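Local coordinates for protein nitrilotriacetate monooxygenase (Burkholderia pseudomallei, PDB 3SDO) that probably acts as a flavin-dependent monooxygenase of the NtaA/SnaA/DszA family, using FMN to add oxygen to an organic substrate, at residues D61-T66 and K138-P143; S104-V109 and F198-P203; G274-A279 and G397-G402. All blocks are in the same frame, centred on the assembly; numbering follows the deposited sequence.

Interaction 1 (D61-T66 and K138-P143); sequences DSAYVT and KNYGRP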
ATOM      1  N   ASP A  61      -1.691   1.579  11.492  1.00 19.25           N
ATOM      2  CA  ASP A  61      -1.876   2.736  10.633  1.00 20.58           C
ATOM      3  C   ASP A  61      -2.697   3.857  11.254  1.00 21.58           C
ATOM      4  O   ASP A  61      -3.434   3.636  12.229  1.00 23.83           O
ATOM      5  CB  ASP A  61      -2.529   2.291   9.330  1.00 20.05           C
ATOM      6  CG  ASP A  61      -2.252   3.244   8.190  1.00 20.73           C
ATOM      7  OD1 ASP A  61      -1.090   3.719   8.084  1.00 19.47           O
ATOM      8  OD2 ASP A  61      -3.194   3.503   7.415  1.00 17.49           O
ATOM      9  N   SER A  62      -2.537   5.046  10.682  1.00 21.41           N
ATOM     10  CA  SER A  62      -3.357   6.210  10.984  1.00 22.76           C
ATOM     11  C   SER A  62      -3.520   7.051   9.729  1.00 22.62           C
ATOM     12  O   SER A  62      -2.740   6.928   8.782  1.00 20.91           O
ATOM     13  CB  SER A  62      -2.708   7.048  12.095  1.00 23.38           C
ATOM     14  OG  SER A  62      -1.414   7.510  11.697  1.00 23.73           O
ATOM     15  N   ALA A  63      -4.539   7.910   9.722  1.00 22.83           N
ATOM     16  CA  ALA A  63      -4.780   8.789   8.580  1.00 23.14           C
ATOM     17  C   ALA A  63      -5.229  10.176   9.032  1.00 23.79           C
ATOM     18  O   ALA A  63      -6.098  10.775   8.415  1.00 24.40           O
ATOM     19  CB  ALA A  63      -5.804   8.171   7.641  1.00 22.82           C
ATOM     20  N   TYR A  64      -4.604  10.675  10.092  1.00 24.78           N
ATOM     21  CA  TYR A  64      -4.952  11.969  10.689  1.00 26.14           C
ATOM     22  C   TYR A  64      -3.761  12.496  11.456  1.00 26.26           C
ATOM     23  O   TYR A  64      -3.117  11.751  12.203  1.00 26.60           O
ATOM     24  CB  TYR A  64      -6.170  11.861  11.613  1.00 26.72           C
ATOM     25  CG  TYR A  64      -6.661  13.203  12.104  1.00 29.64           C
ATOM     26  CD1 TYR A  64      -7.197  14.131  11.211  1.00 32.07           C
ATOM     27  CD2 TYR A  64      -6.581  13.558  13.451  1.00 31.95           C
ATOM     28  CE1 TYR A  64      -7.645  15.365  11.642  1.00 33.87           C
ATOM     29  CE2 TYR A  64      -7.029  14.811  13.891  1.00 34.48           C
ATOM     30  CZ  TYR A  64      -7.559  15.703  12.971  1.00 35.32           C
ATOM     31  OH  TYR A  64      -7.997  16.956  13.364  1.00 40.14           O
ATOM     32  N   VAL A  65      -3.482  13.779  11.257  1.00 26.84           N
ATOM     33  CA  VAL A  65      -2.327  14.453  11.838  1.00 27.64           C
ATOM     34  C   VAL A  65      -2.745  15.781  12.391  1.00 28.60           C
ATOM     35  O   VAL A  65      -3.582  16.460  11.784  1.00 28.58           O
ATOM     36  CB  VAL A  65      -1.250  14.763  10.760  1.00 27.74           C
ATOM     37  CG1 VAL A  65      -0.138  15.685  11.309  1.00 28.37           C
ATOM     38  CG2 VAL A  65      -0.676  13.524  10.256  1.00 26.09           C
ATOM     39  N   THR A  66      -2.177  16.134  13.547  1.00 29.14           N
ATOM     40  CA  THR A  66      -2.195  17.512  14.060  1.00 30.16           C
ATOM     41  C   THR A  66      -0.782  17.867  14.518  1.00 29.73           C
ATOM     42  O   THR A  66       0.054  16.985  14.690  1.00 29.13           O
ATOM     43  CB  THR A  66      -3.142  17.704  15.279  1.00 31.09           C
ATOM     44  OG1 THR A  66      -2.481  17.253  16.470  1.00 33.40           O
ATOM     45  CG2 THR A  66      -4.456  16.962  15.104  1.00 30.94           C
ATOM     46  N   LYS A 138     -12.359  14.074   8.847  1.00 27.17           N
ATOM     47  CA  LYS A 138     -12.047  15.365   8.246  1.00 28.11           C
ATOM     48  C   LYS A 138     -11.161  15.264   6.991  1.00 26.59           C
ATOM     49  O   LYS A 138     -11.110  16.213   6.202  1.00 25.79           O
ATOM     50  CB  LYS A 138     -11.382  16.305   9.286  1.00 28.79           C
ATOM     51  CG  LYS A 138     -12.328  16.794  10.361  1.00 32.81           C
ATOM     52  CD  LYS A 138     -11.584  17.414  11.549  1.00 36.17           C
ATOM     53  CE  LYS A 138     -12.523  18.263  12.385  1.00 39.48           C
ATOM     54  NZ  LYS A 138     -12.113  18.335  13.806  1.00 41.05           N
ATOM     55  N   ASN A 139     -10.462  14.138   6.823  1.00 25.43           N
ATOM     56  CA  ASN A 139      -9.672  13.898   5.612  1.00 24.87           C
ATOM     57  C   ASN A 139     -10.428  13.177   4.501  1.00 25.38           C
ATOM     58  O   ASN A 139      -9.844  12.881   3.457  1.00 24.74           O
ATOM     59  CB  ASN A 139      -8.371  13.161   5.962  1.00 23.48           C
ATOM     60  CG  ASN A 139      -7.411  14.052   6.690  1.00 23.05           C
ATOM     61  OD1 ASN A 139      -7.443  15.262   6.492  1.00 21.40           O
ATOM     62  ND2 ASN A 139      -6.553  13.477   7.534  1.00 21.00           N
ATOM     63  N   TYR A 140     -11.727  12.937   4.721  1.00 26.25           N
ATOM     64  CA  TYR A 140     -12.549  12.142   3.820  1.00 26.92           C
ATOM     65  C   TYR A 140     -13.963  12.720   3.629  1.00 29.52           C
ATOM     66  O   TYR A 140     -14.878  12.004   3.221  1.00 29.74           O
ATOM     67  CB  TYR A 140     -12.634  10.683   4.331  1.00 25.47           C
ATOM     68  CG  TYR A 140     -11.313   9.971   4.385  1.00 23.80           C
ATOM     69  CD1 TYR A 140     -10.794   9.323   3.264  1.00 23.84           C
ATOM     70  CD2 TYR A 140     -10.547   9.976   5.538  1.00 24.04           C
ATOM     71  CE1 TYR A 140      -9.568   8.669   3.323  1.00 21.21           C
ATOM     72  CE2 TYR A 140      -9.327   9.324   5.603  1.00 23.25           C
ATOM     73  CZ  TYR A 140      -8.835   8.669   4.493  1.00 21.99           C
ATOM     74  OH  TYR A 140      -7.596   8.014   4.575  1.00 21.03           O
ATOM     75  N   GLY A 141     -14.135  14.015   3.902  1.00 31.85           N
ATOM     76  CA  GLY A 141     -15.411  14.677   3.726  1.00 34.35           C
ATOM     77  C   GLY A 141     -16.507  14.242   4.675  1.00 36.44           C
ATOM     78  O   GLY A 141     -17.693  14.420   4.374  1.00 37.22           O
ATOM     79  N   ARG A 142     -16.118  13.700   5.829  1.00 37.82           N
ATOM     80  CA  ARG A 142     -17.067  13.228   6.833  1.00 39.75           C
ATOM     81  C   ARG A 142     -16.572  13.654   8.212  1.00 40.37           C
ATOM     82  O   ARG A 142     -16.203  12.818   9.024  1.00 40.18           O
ATOM     83  CB  ARG A 142     -17.256  11.702   6.719  1.00 39.68           C
ATOM     84  CG  ARG A 142     -18.123  11.299   5.515  1.00 42.05           C
ATOM     85  CD  ARG A 142     -18.202   9.796   5.299  1.00 45.90           C
ATOM     86  NE  ARG A 142     -17.158   9.286   4.406  1.00 47.81           N
ATOM     87  CZ  ARG A 142     -16.897   7.994   4.209  1.00 49.74           C
ATOM     88  NH1 ARG A 142     -17.597   7.052   4.841  1.00 51.50           N
ATOM     89  NH2 ARG A 142     -15.927   7.636   3.375  1.00 50.21           N
ATOM     90  N   PRO A 143     -16.579  14.976   8.485  1.00 41.98           N
ATOM     91  CA  PRO A 143     -15.998  15.513   9.716  1.00 42.96           C
ATOM     92  C   PRO A 143     -16.700  15.076  11.027  1.00 44.15           C
ATOM     93  O   PRO A 143     -16.113  15.229  12.099  1.00 44.30           O
ATOM     94  CB  PRO A 143     -16.111  17.035   9.522  1.00 43.66           C
ATOM     95  CG  PRO A 143     -17.225  17.220   8.576  1.00 43.95           C
ATOM     96  CD  PRO A 143     -17.220  16.032   7.676  1.00 42.71           C
TER
HETATM   97  O   HOH W   1      -4.744  15.144   9.064  1.00 11.33           O
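Two loops that follow strands of a TIM-type barrel meet where Asn139 grips the backbone at Ala63. Segment 61-66 comes after strand 56-59. Segment 138-143 lies in the connection after strand 124-129. Asp61, at the start of the first loop, is a predicted FMN ligand.

Asn139 ND2 donates to Ala63 O at 2.9 Å, with an N-H...O angle of 158°. The acceptor lies almost exactly in the plane of the Asn139 amide. The donor is tilted 27° from the plane of the Ala63 carbonyl. The same amide nitrogen also donates to water 1, and Val65 N donates to that water at 2.9 Å. The side chain thus ties two backbone groups of one loop, one directly and one through solvent. This should fix the rotation of the amide, whose OD1 accepts from Gly202 N of the second subunit.

With CG anti to the backbone N (chi1 -173°), the Tyr64 ring is carried to the amide of Asn139. It turns its edge there, with Tyr64 CD1 3.8 Å from Asn139 ND2. The two side chains cross nearly at a right angle. Lys138, an extended chain, passes the far end of the ring, where its CD is 4.0 Å from Tyr64 OH. That hydroxyl has a weak hydrogen bond to Glu201 of the second subunit. Ala63 CB packs at the edge of the Tyr140 ring, 3.6 Å from Tyr140 OH. The Tyr140 hydroxyl is hydrogen-bonded to Asn108 of the second subunit.

Nearby, Tyr140 stacks on Tyr103. Helix 71-74 lies against the first loop, with Val65 on Leu74.

Interaction 2 (S104-V109 and F198-P203); sequences SEPYNV and FSVEGP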
ATOM      1  N   SER A 104     -12.431   3.493   3.094  1.00 27.19           N
ATOM      2  CA  SER A 104     -11.912   2.704   1.980  1.00 27.66           C
ATOM      3  C   SER A 104     -13.087   2.099   1.244  1.00 27.65           C
ATOM      4  O   SER A 104     -14.106   1.732   1.857  1.00 28.45           O
ATOM      5  CB  SER A 104     -11.078   1.570   2.503  1.00 28.03           C
ATOM      6  OG  SER A 104     -11.959   0.615   3.103  1.00 30.03           O
ATOM      7  N   GLU A 105     -12.970   2.007  -0.068  1.00 26.40           N
ATOM      8  CA  GLU A 105     -13.992   1.311  -0.856  1.00 26.04           C
ATOM      9  C   GLU A 105     -13.718  -0.191  -0.786  1.00 23.99           C
ATOM     10  O   GLU A 105     -12.595  -0.618  -1.060  1.00 22.00           O
ATOM     11  CB  GLU A 105     -13.978   1.785  -2.309  1.00 26.32           C
ATOM     12  CG  GLU A 105     -14.606   3.138  -2.525  1.00 30.78           C
ATOM     13  CD  GLU A 105     -16.162   3.116  -2.563  1.00 37.02           C
ATOM     14  OE1 GLU A 105     -16.791   2.030  -2.664  1.00 40.66           O
ATOM     15  OE2 GLU A 105     -16.760   4.213  -2.519  1.00 40.52           O
ATOM     16  N   PRO A 106     -14.739  -1.001  -0.450  1.00 22.82           N
ATOM     17  CA  PRO A 106     -14.482  -2.444  -0.349  1.00 22.15           C
ATOM     18  C   PRO A 106     -13.858  -3.066  -1.612  1.00 20.89           C
ATOM     19  O   PRO A 106     -13.021  -3.952  -1.494  1.00 19.12           O
ATOM     20  CB  PRO A 106     -15.873  -3.049  -0.091  1.00 22.90           C
ATOM     21  CG  PRO A 106     -16.844  -1.958  -0.284  1.00 24.10           C
ATOM     22  CD  PRO A 106     -16.140  -0.663  -0.145  1.00 23.54           C
ATOM     23  N   TYR A 107     -14.244  -2.601  -2.797  1.00 19.44           N
ATOM     24  CA  TYR A 107     -13.640  -3.148  -4.020  1.00 19.23           C
ATOM     25  C   TYR A 107     -12.134  -2.877  -4.064  1.00 18.38           C
ATOM     26  O   TYR A 107     -11.350  -3.758  -4.448  1.00 17.81           O
ATOM     27  CB  TYR A 107     -14.346  -2.633  -5.288  1.00 19.65           C
ATOM     28  CG  TYR A 107     -14.117  -3.504  -6.525  1.00 19.30           C
ATOM     29  CD1 TYR A 107     -14.874  -4.658  -6.751  1.00 20.83           C
ATOM     30  CD2 TYR A 107     -13.135  -3.177  -7.458  1.00 20.42           C
ATOM     31  CE1 TYR A 107     -14.681  -5.447  -7.900  1.00 19.32           C
ATOM     32  CE2 TYR A 107     -12.917  -3.965  -8.590  1.00 20.76           C
ATOM     33  CZ  TYR A 107     -13.696  -5.095  -8.807  1.00 22.05           C
ATOM     34  OH  TYR A 107     -13.475  -5.866  -9.927  1.00 20.67           O
ATOM     35  N   ASN A 108     -11.724  -1.682  -3.649  1.00 17.78           N
ATOM     36  CA  ASN A 108     -10.302  -1.333  -3.617  1.00 17.66           C
ATOM     37  C   ASN A 108      -9.544  -2.114  -2.536  1.00 17.55           C
ATOM     38  O   ASN A 108      -8.420  -2.544  -2.757  1.00 17.53           O
ATOM     39  CB  ASN A 108     -10.100   0.185  -3.382  1.00 17.59           C
ATOM     40  CG  ASN A 108     -10.530   1.025  -4.574  1.00 19.68           C
ATOM     41  OD1 ASN A 108     -10.498   0.553  -5.713  1.00 19.21           O
ATOM     42  ND2 ASN A 108     -10.946   2.275  -4.320  1.00 17.83           N
ATOM     43  N   VAL A 109     -10.142  -2.243  -1.353  1.00 17.17           N
ATOM     44  CA  VAL A 109      -9.545  -3.034  -0.284  1.00 16.69           C
ATOM     45  C   VAL A 109      -9.332  -4.466  -0.734  1.00 16.87           C
ATOM     46  O   VAL A 109      -8.244  -5.034  -0.577  1.00 16.81           O
ATOM     47  CB  VAL A 109     -10.412  -2.982   0.998  1.00 16.91           C
ATOM     48  CG1 VAL A 109      -9.868  -3.968   2.072  1.00 14.39           C
ATOM     49  CG2 VAL A 109     -10.442  -1.531   1.538  1.00 17.60           C
ATOM     50  N   PHE A 198     -23.462  -0.570   1.353  1.00 28.49           N
ATOM     51  CA  PHE A 198     -22.711  -0.763   0.103  1.00 27.86           C
ATOM     52  C   PHE A 198     -23.535  -1.452  -0.975  1.00 27.65           C
ATOM     53  O   PHE A 198     -24.381  -2.282  -0.672  1.00 27.87           O
ATOM     54  CB  PHE A 198     -21.420  -1.571   0.345  1.00 26.67           C
ATOM     55  CG  PHE A 198     -20.516  -0.960   1.383  1.00 26.97           C
ATOM     56  CD1 PHE A 198     -19.638   0.076   1.042  1.00 25.75           C
ATOM     57  CD2 PHE A 198     -20.550  -1.408   2.703  1.00 25.58           C
ATOM     58  CE1 PHE A 198     -18.811   0.665   2.016  1.00 25.18           C
ATOM     59  CE2 PHE A 198     -19.722  -0.834   3.675  1.00 26.15           C
ATOM     60  CZ  PHE A 198     -18.852   0.205   3.325  1.00 25.31           C
ATOM     61  N   SER A 199     -23.259  -1.071  -2.223  1.00 27.29           N
ATOM     62  CA  SER A 199     -23.767  -1.767  -3.408  0.50 27.19           C
ATOM     63  C   SER A 199     -22.596  -2.068  -4.339  1.00 26.64           C
ATOM     64  O   SER A 199     -21.999  -1.149  -4.905  1.00 25.58           O
ATOM     65  CB  SER A 199     -24.815  -0.915  -4.125  0.50 27.79           C
ATOM     66  OG  SER A 199     -25.930  -0.703  -3.282  0.50 27.82           O
ATOM     67  N   VAL A 200     -22.268  -3.361  -4.477  1.00 25.72           N
ATOM     68  CA  VAL A 200     -21.083  -3.816  -5.220  1.00 24.84           C
ATOM     69  C   VAL A 200     -21.401  -5.105  -6.005  1.00 25.03           C
ATOM     70  O   VAL A 200     -21.687  -6.152  -5.421  1.00 24.61           O
ATOM     71  CB  VAL A 200     -19.886  -4.079  -4.265  1.00 24.84           C
ATOM     72  CG1 VAL A 200     -18.657  -4.655  -5.037  1.00 22.69           C
ATOM     73  CG2 VAL A 200     -19.525  -2.811  -3.490  1.00 23.44           C
ATOM     74  N   GLU A 201     -21.346  -5.018  -7.324  1.00 24.72           N
ATOM     75  CA  GLU A 201     -21.738  -6.125  -8.176  1.00 25.82           C
ATOM     76  C   GLU A 201     -20.667  -7.208  -8.261  1.00 25.11           C
ATOM     77  O   GLU A 201     -20.990  -8.404  -8.232  1.00 25.02           O
ATOM     78  CB  GLU A 201     -22.078  -5.596  -9.559  1.00 26.72           C
ATOM     79  CG  GLU A 201     -22.580  -6.626 -10.537  1.00 30.87           C
ATOM     80  CD  GLU A 201     -22.944  -5.983 -11.853  1.00 35.64           C
ATOM     81  OE1 GLU A 201     -24.023  -5.369 -11.920  1.00 37.99           O
ATOM     82  OE2 GLU A 201     -22.130  -6.066 -12.803  1.00 40.67           O
ATOM     83  N   GLY A 202     -19.403  -6.792  -8.372  1.00 23.90           N
ATOM     84  CA  GLY A 202     -18.319  -7.736  -8.670  1.00 23.97           C
ATOM     85  C   GLY A 202     -18.466  -8.216 -10.104  1.00 24.06           C
ATOM     86  O   GLY A 202     -19.247  -7.653 -10.864  1.00 23.90           O
ATOM     87  N   PRO A 203     -17.682  -9.229 -10.509  1.00 24.07           N
ATOM     88  CA  PRO A 203     -16.683  -9.923  -9.744  1.00 23.35           C
ATOM     89  C   PRO A 203     -15.418  -9.095  -9.558  1.00 22.40           C
ATOM     90  O   PRO A 203     -15.238  -8.054 -10.200  1.00 22.36           O
ATOM     91  CB  PRO A 203     -16.347 -11.141 -10.615  1.00 24.36           C
ATOM     92  CG  PRO A 203     -17.164 -11.026 -11.871  1.00 24.81           C
ATOM     93  CD  PRO A 203     -17.659  -9.633 -11.924  1.00 24.61           C
TER
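Pro106 and Tyr107, in the first turn of helix 106-119, face Phe198, Val200 and Pro203 across a largely apolar seam. The helix follows strand 94-100 in the TIM-type barrel. Segment 198-203 includes strand 199-200, half of a small antiparallel pair with 193-194 outside the barrel sheet.

Pro106 CG sits off-centre over the Phe198 ring. It is 4.2 Å from the ring centroid and 30° from the ring normal, a CH-pi contact. Pro106 CD also comes to 3.7 Å from Phe198 CE1. Two residues on, Val200 splits its methyls between the two helix residues. CG2 reaches Pro106 CG at 4.3 Å, and CG1 reaches Tyr107 CD1 at 4.2 Å. Val200 CG1 is anti to the backbone N (chi1 176°), which leaves CG2 on the Pro106 side. The peptide before Pro203 is cis. Past that bend, the Pro203 carbonyl meets the edge of the Tyr107 ring. Tyr107 OH donates to Pro203 O at 2.8 Å, in the carbonyl plane and on a lone pair.

A second shell places these groups. Glu105 is the N-cap of the helix, and its carbonyl O accepts from Val109 N at 3.0 Å. Helix 150-165 packs on the same turn: His157 and Val160 touch Pro106, and Leu164 touches Tyr107. His157 also meets the Phe198 ring at a steep angle. Pro203 packs on Val65 of the second subunit, placing this edge at the dimer interface. At the other end of the segment, Glu156 OE2 accepts a hydrogen bond from Phe198 N.

Interaction 3 (G274-A279 and G397-G402); sequences GPIVGA and GLPVTG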
ATOM      1  N   GLY A 274       5.275  -5.692  25.629  1.00 22.22           N
ATOM      2  CA  GLY A 274       6.517  -4.984  25.340  1.00 22.92           C
ATOM      3  C   GLY A 274       7.616  -5.333  26.325  1.00 22.84           C
ATOM      4  O   GLY A 274       7.991  -4.512  27.156  1.00 22.67           O
ATOM      5  N   PRO A 275       8.148  -6.551  26.235  1.00 22.88           N
ATOM      6  CA  PRO A 275       9.139  -7.012  27.207  1.00 23.19           C
ATOM      7  C   PRO A 275      10.499  -6.319  27.109  1.00 23.33           C
ATOM      8  O   PRO A 275      10.948  -5.992  26.022  1.00 22.26           O
ATOM      9  CB  PRO A 275       9.290  -8.496  26.858  1.00 23.21           C
ATOM     10  CG  PRO A 275       8.892  -8.563  25.407  1.00 22.85           C
ATOM     11  CD  PRO A 275       7.774  -7.625  25.297  1.00 23.07           C
ATOM     12  N   ILE A 276      11.155  -6.159  28.253  1.00 23.21           N
ATOM     13  CA  ILE A 276      12.492  -5.606  28.331  1.00 23.75           C
ATOM     14  C   ILE A 276      13.352  -6.564  29.139  1.00 24.83           C
ATOM     15  O   ILE A 276      13.054  -6.838  30.312  1.00 24.82           O
ATOM     16  CB  ILE A 276      12.472  -4.230  29.032  1.00 23.69           C
ATOM     17  CG1 ILE A 276      11.517  -3.272  28.307  1.00 22.69           C
ATOM     18  CG2 ILE A 276      13.894  -3.644  29.137  1.00 24.12           C
ATOM     19  CD1 ILE A 276      11.448  -1.860  28.949  1.00 22.90           C
ATOM     20  N   VAL A 277      14.415  -7.076  28.529  1.00 25.84           N
ATOM     21  CA  VAL A 277      15.187  -8.153  29.141  1.00 26.98           C
ATOM     22  C   VAL A 277      16.643  -7.742  29.312  1.00 28.11           C
ATOM     23  O   VAL A 277      17.160  -6.918  28.548  1.00 28.87           O
ATOM     24  CB  VAL A 277      15.102  -9.474  28.315  1.00 27.05           C
ATOM     25  CG1 VAL A 277      13.636  -9.972  28.253  1.00 27.07           C
ATOM     26  CG2 VAL A 277      15.630  -9.262  26.921  1.00 26.94           C
ATOM     27  N   GLY A 278      17.262  -8.302  30.342  1.00 28.36           N
ATOM     28  CA  GLY A 278      18.672  -8.156  30.619  1.00 29.25           C
ATOM     29  C   GLY A 278      19.125  -9.419  31.335  1.00 29.87           C
ATOM     30  O   GLY A 278      18.296 -10.216  31.762  1.00 29.35           O
ATOM     31  N   ALA A 279      20.432  -9.607  31.471  1.00 30.54           N
ATOM     32  CA  ALA A 279      20.979 -10.849  32.032  1.00 31.40           C
ATOM     33  C   ALA A 279      20.689 -10.942  33.516  1.00 32.27           C
ATOM     34  O   ALA A 279      20.607 -12.026  34.079  1.00 32.78           O
ATOM     35  CB  ALA A 279      22.489 -10.915  31.796  1.00 32.37           C
ATOM     36  N   GLY A 397       5.124  -5.439  20.809  1.00 22.20           N
ATOM     37  CA  GLY A 397       5.149  -3.996  20.609  1.00 22.24           C
ATOM     38  C   GLY A 397       6.300  -3.442  21.407  1.00 22.46           C
ATOM     39  O   GLY A 397       6.101  -2.948  22.516  1.00 22.40           O
ATOM     40  N   LEU A 398       7.512  -3.539  20.859  1.00 21.63           N
ATOM     41  CA  LEU A 398       8.703  -3.240  21.645  1.00 21.69           C
ATOM     42  C   LEU A 398       8.904  -1.728  21.749  1.00 20.83           C
ATOM     43  O   LEU A 398       8.736  -1.008  20.770  1.00 20.72           O
ATOM     44  CB  LEU A 398       9.939  -3.932  21.078  1.00 22.31           C
ATOM     45  CG  LEU A 398       9.809  -5.454  21.218  1.00 24.67           C
ATOM     46  CD1 LEU A 398      10.437  -6.180  20.051  1.00 24.12           C
ATOM     47  CD2 LEU A 398      10.356  -5.918  22.591  1.00 26.03           C
ATOM     48  N   PRO A 399       9.252  -1.240  22.955  1.00 19.86           N
ATOM     49  CA  PRO A 399       9.390   0.196  23.141  1.00 19.98           C
ATOM     50  C   PRO A 399      10.334   0.851  22.100  1.00 19.79           C
ATOM     51  O   PRO A 399      10.038   1.922  21.577  1.00 19.29           O
ATOM     52  CB  PRO A 399       9.951   0.307  24.576  1.00 20.82           C
ATOM     53  CG  PRO A 399       9.457  -0.860  25.258  1.00 20.23           C
ATOM     54  CD  PRO A 399       9.461  -1.971  24.215  1.00 20.16           C
ATOM     55  N   VAL A 400      11.444   0.177  21.798  1.00 19.29           N
ATOM     56  CA  VAL A 400      12.395   0.615  20.780  1.00 19.62           C
ATOM     57  C   VAL A 400      12.653  -0.598  19.874  1.00 19.63           C
ATOM     58  O   VAL A 400      13.089  -1.641  20.353  1.00 19.90           O
ATOM     59  CB  VAL A 400      13.716   1.134  21.422  1.00 20.56           C
ATOM     60  CG1 VAL A 400      14.770   1.433  20.347  1.00 20.76           C
ATOM     61  CG2 VAL A 400      13.464   2.398  22.273  1.00 20.51           C
ATOM     62  N   THR A 401      12.352  -0.459  18.585  1.00 19.84           N
ATOM     63  CA  THR A 401      12.376  -1.572  17.633  1.00 20.43           C
ATOM     64  C   THR A 401      13.798  -2.136  17.394  1.00 20.61           C
ATOM     65  O   THR A 401      13.956  -3.300  17.007  1.00 20.98           O
ATOM     66  CB  THR A 401      11.781  -1.140  16.272  1.00 20.70           C
ATOM     67  OG1 THR A 401      10.589  -0.349  16.474  1.00 21.87           O
ATOM     68  CG2 THR A 401      11.453  -2.354  15.419  1.00 21.30           C
ATOM     69  N   GLY A 402      14.811  -1.302  17.609  1.00 21.00           N
ATOM     70  CA  GLY A 402      16.221  -1.710  17.530  1.00 21.09           C
ATOM     71  C   GLY A 402      16.598  -2.717  18.602  1.00 20.98           C
ATOM     72  O   GLY A 402      16.451  -3.923  18.414  1.00 20.42           O
TER
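Apolar side-chain packing joins Pro275 to Leu398 and Ile276 to Pro399. One methyl of Leu398, CD2, sits beside the Pro275 ring, 4.1 Å from Pro275 CD and about as far from CG. The two side chains cross at about a right angle. Leu398 CG is anti to the carbonyl carbon (chi1 -66°), and CD2 is the branch that reaches across. One residue further along each segment, the tip of Ile276 does the touching. Its chain is extended at chi2 (-180°), which carries CD1 to 4.3 Å from Pro399 CG. Helices cover both prolines and the isoleucine: Pro275 rests on Phe408 and Met382, Ile276 on Tyr288, and Pro399 on Val291.

Side chains also meet backbone. Leu398 CD2 lies 3.5 Å from Pro275 O, so the same methyl contacts both the ring and the carbonyl of one proline. Pro399 CD stands 4.2 Å from Gly274 O. That oxygen has a polar partner nearby, accepting from Thr367 OG1.

The contact lies where strand 268-277 runs past the end of its parallel neighbour 393-396 in the TIM-type barrel. From Gly397 the chain turns toward helix 401-418. Gly397 is still bonded through its backbone to Ile273. Ile276 bonds through its backbone to Phe371 and Gly373, and Gly278 to Gly373, along the short strand 372-373.

Backbone-to-backbone contact is closest at the glycines. Gly274 CA comes to 3.5 Å from Gly397 O, and the two chains are nearest at Gly274 and Leu398, whose CA atoms are 4.6 Å apart.

In the fold
Interaction 1 joins two loops that follow barrel strands. It is a surface contact of the chain, covered in part by the second subunit, and relies on a hydrogen bond from a side-chain amide and on a bridging water. Interaction 2 joins a barrel helix to strand 199-200 outside the barrel sheet. It is buried and mostly apolar, with one hydrogen bond, from a tyrosine hydroxyl to a backbone carbonyl. Interaction 3, at the ends of adjacent barrel strands, is also buried but has no hydrogen bond between its segments. No other chain touches it. Across the dimer, 138-143 of one subunit meets 104-109 and 198-203 of the other. Interactions 2 and 3 lie about 40 Å apart, centre to centre.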